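PDB 1N71: aac(6')-Ii from Enterococcus faecium, which acts as an aminoglycoside 6'-N-acetyltransferase of the GNAT superfamily, an antibiotic-resistance enzyme that binds coenzyme A and probably transfers the acetyl group of acetyl-CoA to the drug. Local coordinates for residues A[3-8]-A[92-97]; A[15-20]-A[57-62]. All coordinates share one frame; numbering follows the deposited sequence.

In the fold
Contacts 1 and 2 lie on the two faces of one mixed beta sheet. Contact 1 is a surface contact at its margin, where the edge strand 2-5 meets helix 87-101 through a single tyrosine; part of its chemistry is polar, with a water joining a backbone N-H to a phenol. Contact 2 is buried and without hydrogen bonds, two leucines of helix 11-24 on a phenylalanine and a backbone peptide of strand 55-66. Strand 2-5 is followed in the chain by helix 11-24, and contact 2, both of whose segments fall between 3-8 and 92-97, is nested within the loop that contact 1 closes. The two also touch, through the rings of Phe-6 and Phe-59 and through helix 87-101 packing on strand 55-66.

Contact 1: A[3-8]-A[92-97]; sequences ISEFDR and VNYLEK
Strand 3-5 and helix 92-97 run in roughly the same direction, their axes 34° apart and 9.1 Å at closest approach, with Ile-3 and Tyr-94 nearest across the gap. Tyr-94 carries the helix side of the contact alone. Its CG lies anti to the backbone N (chi1 -165°), which sends the ring across to the strand and along the backbone from Ile-3 to Glu-5. At the near end, Ile-3 CG2 packs against Tyr-94 CB at 3.8 Å; farther along the ring, the carbonyl O of Ile-3 approaches Tyr-94 CE2 obliquely at 3.4 Å. This is the margin of the GNAT sheet: strand 2-5 is its outermost strand on this side, joined by backbone hydrogen bonding between Ser-4 and Ala-49 of strand 46-52, and helix 87-101 packs across the sheet. Val-48 of strand 46-52 touches both Ile-3 and Tyr-94. At the far end the phenol rests by the aliphatic part of Glu-5, whose CG is 3.7 Å from Tyr-94 OH; the two side chains cross at nearly a right angle. One water bridges the segments, accepting from Glu-5 N at 3.0 Å and hydrogen-bonded to Tyr-94 OH at 2.9 Å.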
ATOM      1  N   ILE A   3      18.743  -0.166  21.251  1.00 35.00           N
ATOM      2  CA  ILE A   3      17.709  -0.496  20.279  1.00 33.84           C
ATOM      3  C   ILE A   3      17.460  -1.999  20.378  1.00 33.29           C
ATOM      4  O   ILE A   3      18.377  -2.796  20.170  1.00 31.73           O
ATOM      5  CB  ILE A   3      18.171  -0.185  18.843  1.00 33.58           C
ATOM      6  CG1 ILE A   3      18.593   1.280  18.731  1.00 35.52           C
ATOM      7  CG2 ILE A   3      17.059  -0.506  17.859  1.00 34.47           C
ATOM      8  CD1 ILE A   3      17.489   2.263  18.984  1.00 33.88           C
ATOM      9  N   SER A   4      16.233  -2.392  20.700  1.00 30.86           N
ATOM     10  CA  SER A   4      15.915  -3.810  20.816  1.00 30.53           C
ATOM     11  C   SER A   4      14.455  -4.071  20.475  1.00 29.40           C
ATOM     12  O   SER A   4      13.689  -3.137  20.242  1.00 28.33           O
ATOM     13  CB  SER A   4      16.193  -4.296  22.239  1.00 30.50           C
ATOM     14  OG  SER A   4      15.287  -3.701  23.155  1.00 33.09           O
ATOM     15  N   GLU A   5      14.072  -5.344  20.446  1.00 29.51           N
ATOM     16  CA  GLU A   5      12.693  -5.699  20.143  1.00 30.99           C
ATOM     17  C   GLU A   5      11.813  -5.142  21.251  1.00 31.19           C
ATOM     18  O   GLU A   5      12.154  -5.222  22.431  1.00 29.45           O
ATOM     19  CB  GLU A   5      12.523  -7.220  20.047  1.00 32.97           C
ATOM     20  CG  GLU A   5      13.430  -7.876  19.013  1.00 35.14           C
ATOM     21  CD  GLU A   5      13.091  -9.335  18.761  1.00 36.90           C
ATOM     22  OE1 GLU A   5      12.761 -10.056  19.730  1.00 36.65           O
ATOM     23  OE2 GLU A   5      13.171  -9.766  17.591  1.00 36.00           O
ATOM     24  N   PHE A   6      10.686  -4.565  20.857  1.00 31.62           N
ATOM     25  CA  PHE A   6       9.741  -3.970  21.793  1.00 32.23           C
ATOM     26  C   PHE A   6       9.052  -5.033  22.652  1.00 33.27           C
ATOM     27  O   PHE A   6       8.568  -6.036  22.135  1.00 33.48           O
ATOM     28  CB  PHE A   6       8.704  -3.168  20.999  1.00 30.41           C
ATOM     29  CG  PHE A   6       7.735  -2.404  21.848  1.00 30.34           C
ATOM     30  CD1 PHE A   6       6.696  -3.054  22.504  1.00 30.53           C
ATOM     31  CD2 PHE A   6       7.860  -1.025  21.988  1.00 28.80           C
ATOM     32  CE1 PHE A   6       5.792  -2.340  23.289  1.00 29.74           C
ATOM     33  CE2 PHE A   6       6.965  -0.303  22.768  1.00 28.66           C
ATOM     34  CZ  PHE A   6       5.926  -0.962  23.420  1.00 28.68           C
ATOM     35  N   ASP A   7       9.019  -4.815  23.963  1.00 35.28           N
ATOM     36  CA  ASP A   7       8.362  -5.754  24.871  1.00 36.06           C
ATOM     37  C   ASP A   7       6.860  -5.518  24.791  1.00 35.79           C
ATOM     38  O   ASP A   7       6.328  -4.607  25.422  1.00 34.94           O
ATOM     39  CB  ASP A   7       8.832  -5.545  26.311  1.00 38.85           C
ATOM     40  CG  ASP A   7       8.195  -6.533  27.282  1.00 41.63           C
ATOM     41  OD1 ASP A   7       6.949  -6.607  27.327  1.00 41.27           O
ATOM     42  OD2 ASP A   7       8.938  -7.235  28.000  1.00 43.63           O
ATOM     43  N   ARG A   8       6.182  -6.351  24.011  1.00 37.40           N
ATOM     44  CA  ARG A   8       4.741  -6.242  23.815  1.00 39.14           C
ATOM     45  C   ARG A   8       3.920  -6.394  25.095  1.00 40.01           C
ATOM     46  O   ARG A   8       2.719  -6.127  25.099  1.00 40.29           O
ATOM     47  CB  ARG A   8       4.293  -7.288  22.793  1.00 39.63           C
ATOM     48  CG  ARG A   8       4.942  -7.124  21.430  1.00 40.51           C
ATOM     49  CD  ARG A   8       4.850  -8.399  20.613  1.00 41.93           C
ATOM     50  NE  ARG A   8       5.397  -8.222  19.271  1.00 42.53           N
ATOM     51  CZ  ARG A   8       5.725  -9.221  18.456  1.00 43.90           C
ATOM     52  NH1 ARG A   8       5.566 -10.483  18.843  1.00 43.05           N
ATOM     53  NH2 ARG A   8       6.203  -8.958  17.248  1.00 43.19           N
ATOM     54  N   VAL A  92      15.997   1.793  11.804  1.00 14.70           N
ATOM     55  CA  VAL A  92      15.802   1.234  10.473  1.00 15.47           C
ATOM     56  C   VAL A  92      16.718   0.038  10.241  1.00 16.38           C
ATOM     57  O   VAL A  92      16.280  -0.994   9.742  1.00 15.55           O
ATOM     58  CB  VAL A  92      16.037   2.296   9.394  1.00 16.29           C
ATOM     59  CG1 VAL A  92      16.054   1.656   8.013  1.00 18.25           C
ATOM     60  CG2 VAL A  92      14.930   3.340   9.475  1.00 14.81           C
ATOM     61  N   ASN A  93      17.985   0.169  10.615  1.00 17.76           N
ATOM     62  CA  ASN A  93      18.923  -0.932  10.435  1.00 19.55           C
ATOM     63  C   ASN A  93      18.527  -2.156  11.253  1.00 18.12           C
ATOM     64  O   ASN A  93      18.701  -3.291  10.802  1.00 17.83           O
ATOM     65  CB  ASN A  93      20.343  -0.488  10.794  1.00 20.40           C
ATOM     66  CG  ASN A  93      20.919   0.484   9.780  1.00 23.00           C
ATOM     67  OD1 ASN A  93      20.725   0.324   8.576  1.00 25.89           O
ATOM     68  ND2 ASN A  93      21.640   1.485  10.260  1.00 22.74           N
ATOM     69  N   TYR A  94      17.987  -1.937  12.451  1.00 16.85           N
ATOM     70  CA  TYR A  94      17.573  -3.056  13.288  1.00 16.36           C
ATOM     71  C   TYR A  94      16.344  -3.706  12.656  1.00 17.40           C
ATOM     72  O   TYR A  94      16.212  -4.925  12.632  1.00 16.36           O
ATOM     73  CB  TYR A  94      17.255  -2.578  14.708  1.00 18.97           C
ATOM     74  CG  TYR A  94      17.154  -3.689  15.732  1.00 20.68           C
ATOM     75  CD1 TYR A  94      16.014  -4.482  15.822  1.00 19.61           C
ATOM     76  CD2 TYR A  94      18.206  -3.946  16.611  1.00 22.69           C
ATOM     77  CE1 TYR A  94      15.921  -5.506  16.764  1.00 23.50           C
ATOM     78  CE2 TYR A  94      18.123  -4.969  17.555  1.00 25.07           C
ATOM     79  CZ  TYR A  94      16.977  -5.743  17.625  1.00 24.95           C
ATOM     80  OH  TYR A  94      16.888  -6.751  18.561  1.00 31.21           O
ATOM     81  N   LEU A  95      15.438  -2.883  12.139  1.00 15.95           N
ATOM     82  CA  LEU A  95      14.248  -3.417  11.499  1.00 16.86           C
ATOM     83  C   LEU A  95      14.664  -4.306  10.326  1.00 14.78           C
ATOM     84  O   LEU A  95      14.158  -5.414  10.163  1.00 16.34           O
ATOM     85  CB  LEU A  95      13.358  -2.279  10.989  1.00 16.59           C
ATOM     86  CG  LEU A  95      12.159  -2.727  10.145  1.00 19.30           C
ATOM     87  CD1 LEU A  95      11.169  -3.500  11.004  1.00 22.54           C
ATOM     88  CD2 LEU A  95      11.490  -1.513   9.537  1.00 19.13           C
ATOM     89  N   GLU A  96      15.589  -3.812   9.514  1.00 15.29           N
ATOM     90  CA  GLU A  96      16.049  -4.567   8.353  1.00 15.87           C
ATOM     91  C   GLU A  96      16.610  -5.935   8.734  1.00 17.57           C
ATOM     92  O   GLU A  96      16.352  -6.920   8.049  1.00 16.67           O
ATOM     93  CB  GLU A  96      17.063  -3.739   7.564  1.00 17.77           C
ATOM     94  CG  GLU A  96      16.386  -2.602   6.795  1.00 19.05           C
ATOM     95  CD  GLU A  96      17.353  -1.741   6.005  1.00 20.29           C
ATOM     96  OE1 GLU A  96      18.404  -2.254   5.579  1.00 22.92           O
ATOM     97  OE2 GLU A  96      17.050  -0.549   5.792  1.00 22.35           O
ATOM     98  N   LYS A  97      17.350  -6.004   9.836  1.00 15.97           N
ATOM     99  CA  LYS A  97      17.894  -7.282  10.284  1.00 17.39           C
ATOM    100  C   LYS A  97      16.754  -8.229  10.671  1.00 18.05           C
ATOM    101  O   LYS A  97      16.776  -9.414  10.325  1.00 17.93           O
ATOM    102  CB  LYS A  97      18.824  -7.077  11.485  1.00 19.25           C
TER
HETATM  103  O   HOH W   1      15.838  -7.623  21.176  1.00 35.74           O

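Contact 2: A[15-20]-A[57-62]; sequences DQLSDL and VGFIGA
Leu-17 of helix 15-20 meets Phe-59 of strand 57-62 where the helix crosses the strand almost perpendicularly, at 89° with 9.4 Å between the axes. The CH-pi contact comes from one leucine branch: CD2 of Leu-17 sits 3.9 Å from the centroid of the Phe-59 ring and only 4° off its normal, so the methyl is centred on the face and lies at similar distances from the outer ring carbons. The other branch makes the closest apolar contact, Leu-17 CD1 lying 3.5 Å from Phe-59 CG and beside CB, at the root of the ring. Together the two methyls span the aromatic from its attachment to its centre. Both residues hold CG anti to the backbone N (chi1 179° in each), extending the two side chains from their backbones into the space between helix and strand.

A looser van der Waals contact lies one helical turn on. Leu-20 turns its CD2 methyl toward the peptide joining Val-57 and Gly-58, 4.4 Å from Gly-58 N, and meets backbone instead of a side chain. That peptide belongs to a classic beta bulge, in which Val-57 and Gly-58 both face Ala-50 of strand 46-52.

Helix 11-24 thus packs on one face of the central GNAT sheet, where Phe-6 sets its ring at about 90° to that of Phe-59 and Leu-20 also touches Val-77 of strand 70-78. Ile-60, pointing away from helix 11-24, packs against Leu-91, Val-92 and Leu-95 of helix 87-101 on the opposite face.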
ATOM      1  N   ASP A  15       2.462   2.681  26.939  1.00 40.37           N
ATOM      2  CA  ASP A  15       1.863   3.976  27.241  1.00 40.80           C
ATOM      3  C   ASP A  15       2.685   5.089  26.611  1.00 39.43           C
ATOM      4  O   ASP A  15       2.138   6.022  26.019  1.00 39.23           O
ATOM      5  CB  ASP A  15       1.785   4.202  28.753  1.00 44.42           C
ATOM      6  CG  ASP A  15       0.570   3.552  29.378  1.00 47.11           C
ATOM      7  OD1 ASP A  15      -0.560   3.860  28.937  1.00 48.05           O
ATOM      8  OD2 ASP A  15       0.742   2.738  30.309  1.00 50.36           O
ATOM      9  N   GLN A  16       4.005   4.987  26.741  1.00 37.50           N
ATOM     10  CA  GLN A  16       4.900   5.989  26.184  1.00 35.03           C
ATOM     11  C   GLN A  16       4.771   6.010  24.664  1.00 33.25           C
ATOM     12  O   GLN A  16       4.838   7.072  24.044  1.00 32.02           O
ATOM     13  CB  GLN A  16       6.347   5.688  26.581  1.00 36.85           C
ATOM     14  CG  GLN A  16       6.551   5.450  28.071  1.00 35.79           C
ATOM     15  CD  GLN A  16       8.018   5.406  28.456  1.00 36.15           C
ATOM     16  OE1 GLN A  16       8.438   4.570  29.258  1.00 36.80           O
ATOM     17  NE2 GLN A  16       8.804   6.317  27.897  1.00 34.35           N
ATOM     18  N   LEU A  17       4.579   4.837  24.068  1.00 32.58           N
ATOM     19  CA  LEU A  17       4.429   4.749  22.620  1.00 32.18           C
ATOM     20  C   LEU A  17       3.170   5.501  22.210  1.00 33.23           C
ATOM     21  O   LEU A  17       3.172   6.267  21.246  1.00 32.95           O
ATOM     22  CB  LEU A  17       4.324   3.289  22.172  1.00 30.94           C
ATOM     23  CG  LEU A  17       4.137   3.089  20.663  1.00 29.76           C
ATOM     24  CD1 LEU A  17       5.286   3.741  19.918  1.00 28.92           C
ATOM     25  CD2 LEU A  17       4.058   1.606  20.337  1.00 28.21           C
ATOM     26  N   SER A  18       2.096   5.280  22.960  1.00 35.32           N
ATOM     27  CA  SER A  18       0.826   5.942  22.691  1.00 37.62           C
ATOM     28  C   SER A  18       1.004   7.458  22.713  1.00 38.85           C
ATOM     29  O   SER A  18       0.589   8.153  21.788  1.00 38.94           O
ATOM     30  CB  SER A  18      -0.214   5.530  23.732  1.00 37.33           C
ATOM     31  OG  SER A  18      -1.453   6.169  23.484  1.00 39.06           O
ATOM     32  N   ASP A  19       1.622   7.968  23.772  1.00 40.70           N
ATOM     33  CA  ASP A  19       1.849   9.403  23.883  1.00 41.92           C
ATOM     34  C   ASP A  19       2.672   9.881  22.694  1.00 42.29           C
ATOM     35  O   ASP A  19       2.270  10.795  21.969  1.00 42.86           O
ATOM     36  CB  ASP A  19       2.592   9.735  25.179  1.00 43.13           C
ATOM     37  CG  ASP A  19       1.796   9.380  26.418  1.00 44.12           C
ATOM     38  OD1 ASP A  19       0.597   9.721  26.472  1.00 44.02           O
ATOM     39  OD2 ASP A  19       2.372   8.768  27.344  1.00 45.07           O
ATOM     40  N   LEU A  20       3.822   9.245  22.496  1.00 41.34           N
ATOM     41  CA  LEU A  20       4.720   9.594  21.406  1.00 40.32           C
ATOM     42  C   LEU A  20       3.988   9.686  20.072  1.00 39.68           C
ATOM     43  O   LEU A  20       4.269  10.568  19.261  1.00 38.79           O
ATOM     44  CB  LEU A  20       5.845   8.561  21.312  1.00 40.60           C
ATOM     45  CG  LEU A  20       6.956   8.841  20.301  1.00 40.44           C
ATOM     46  CD1 LEU A  20       7.567  10.207  20.565  1.00 40.73           C
ATOM     47  CD2 LEU A  20       8.011   7.754  20.406  1.00 41.57           C
ATOM     48  N   VAL A  57      12.273   6.564  23.396  1.00 25.59           N
ATOM     49  CA  VAL A  57      12.566   7.737  22.585  1.00 23.94           C
ATOM     50  C   VAL A  57      12.340   7.506  21.090  1.00 23.57           C
ATOM     51  O   VAL A  57      12.392   8.449  20.297  1.00 23.58           O
ATOM     52  CB  VAL A  57      14.024   8.204  22.800  1.00 25.45           C
ATOM     53  CG1 VAL A  57      14.232   8.613  24.263  1.00 24.21           C
ATOM     54  CG2 VAL A  57      14.987   7.093  22.416  1.00 22.98           C
ATOM     55  N   GLY A  58      12.091   6.257  20.710  1.00 21.37           N
ATOM     56  CA  GLY A  58      11.870   5.950  19.309  1.00 20.77           C
ATOM     57  C   GLY A  58      11.229   4.591  19.094  1.00 20.17           C
ATOM     58  O   GLY A  58      11.411   3.667  19.890  1.00 20.68           O
ATOM     59  N   PHE A  59      10.470   4.463  18.013  1.00 19.07           N
ATOM     60  CA  PHE A  59       9.801   3.206  17.714  1.00 18.27           C
ATOM     61  C   PHE A  59       9.669   3.019  16.211  1.00 16.90           C
ATOM     62  O   PHE A  59       9.460   3.982  15.475  1.00 16.79           O
ATOM     63  CB  PHE A  59       8.403   3.189  18.333  1.00 16.67           C
ATOM     64  CG  PHE A  59       7.631   1.927  18.060  1.00 18.37           C
ATOM     65  CD1 PHE A  59       7.846   0.783  18.826  1.00 19.17           C
ATOM     66  CD2 PHE A  59       6.701   1.873  17.020  1.00 16.49           C
ATOM     67  CE1 PHE A  59       7.147  -0.400  18.566  1.00 20.17           C
ATOM     68  CE2 PHE A  59       5.996   0.704  16.750  1.00 18.84           C
ATOM     69  CZ  PHE A  59       6.219  -0.442  17.526  1.00 20.14           C
ATOM     70  N   ILE A  60       9.797   1.776  15.766  1.00 18.13           N
ATOM     71  CA  ILE A  60       9.659   1.455  14.352  1.00 16.28           C
ATOM     72  C   ILE A  60       8.990   0.091  14.245  1.00 16.88           C
ATOM     73  O   ILE A  60       9.210  -0.790  15.080  1.00 18.39           O
ATOM     74  CB  ILE A  60      11.034   1.434  13.631  1.00 16.67           C
ATOM     75  CG1 ILE A  60      10.821   1.348  12.115  1.00 14.11           C
ATOM     76  CG2 ILE A  60      11.872   0.255  14.118  1.00 16.40           C
ATOM     77  CD1 ILE A  60      12.101   1.485  11.303  1.00 13.44           C
ATOM     78  N   GLY A  61       8.147  -0.076  13.234  1.00 16.29           N
ATOM     79  CA  GLY A  61       7.473  -1.348  13.055  1.00 15.10           C
ATOM     80  C   GLY A  61       7.411  -1.728  11.589  1.00 16.76           C
ATOM     81  O   GLY A  61       7.694  -0.907  10.716  1.00 14.52           O
ATOM     82  N   ALA A  62       7.057  -2.979  11.315  1.00 16.85           N
ATOM     83  CA  ALA A  62       6.935  -3.443   9.939  1.00 18.08           C
ATOM     84  C   ALA A  62       5.775  -4.422   9.836  1.00 18.27           C
ATOM     85  O   ALA A  62       5.571  -5.258  10.721  1.00 19.74           O
ATOM     86  CB  ALA A  62       8.232  -4.103   9.479  1.00 17.49           C
TER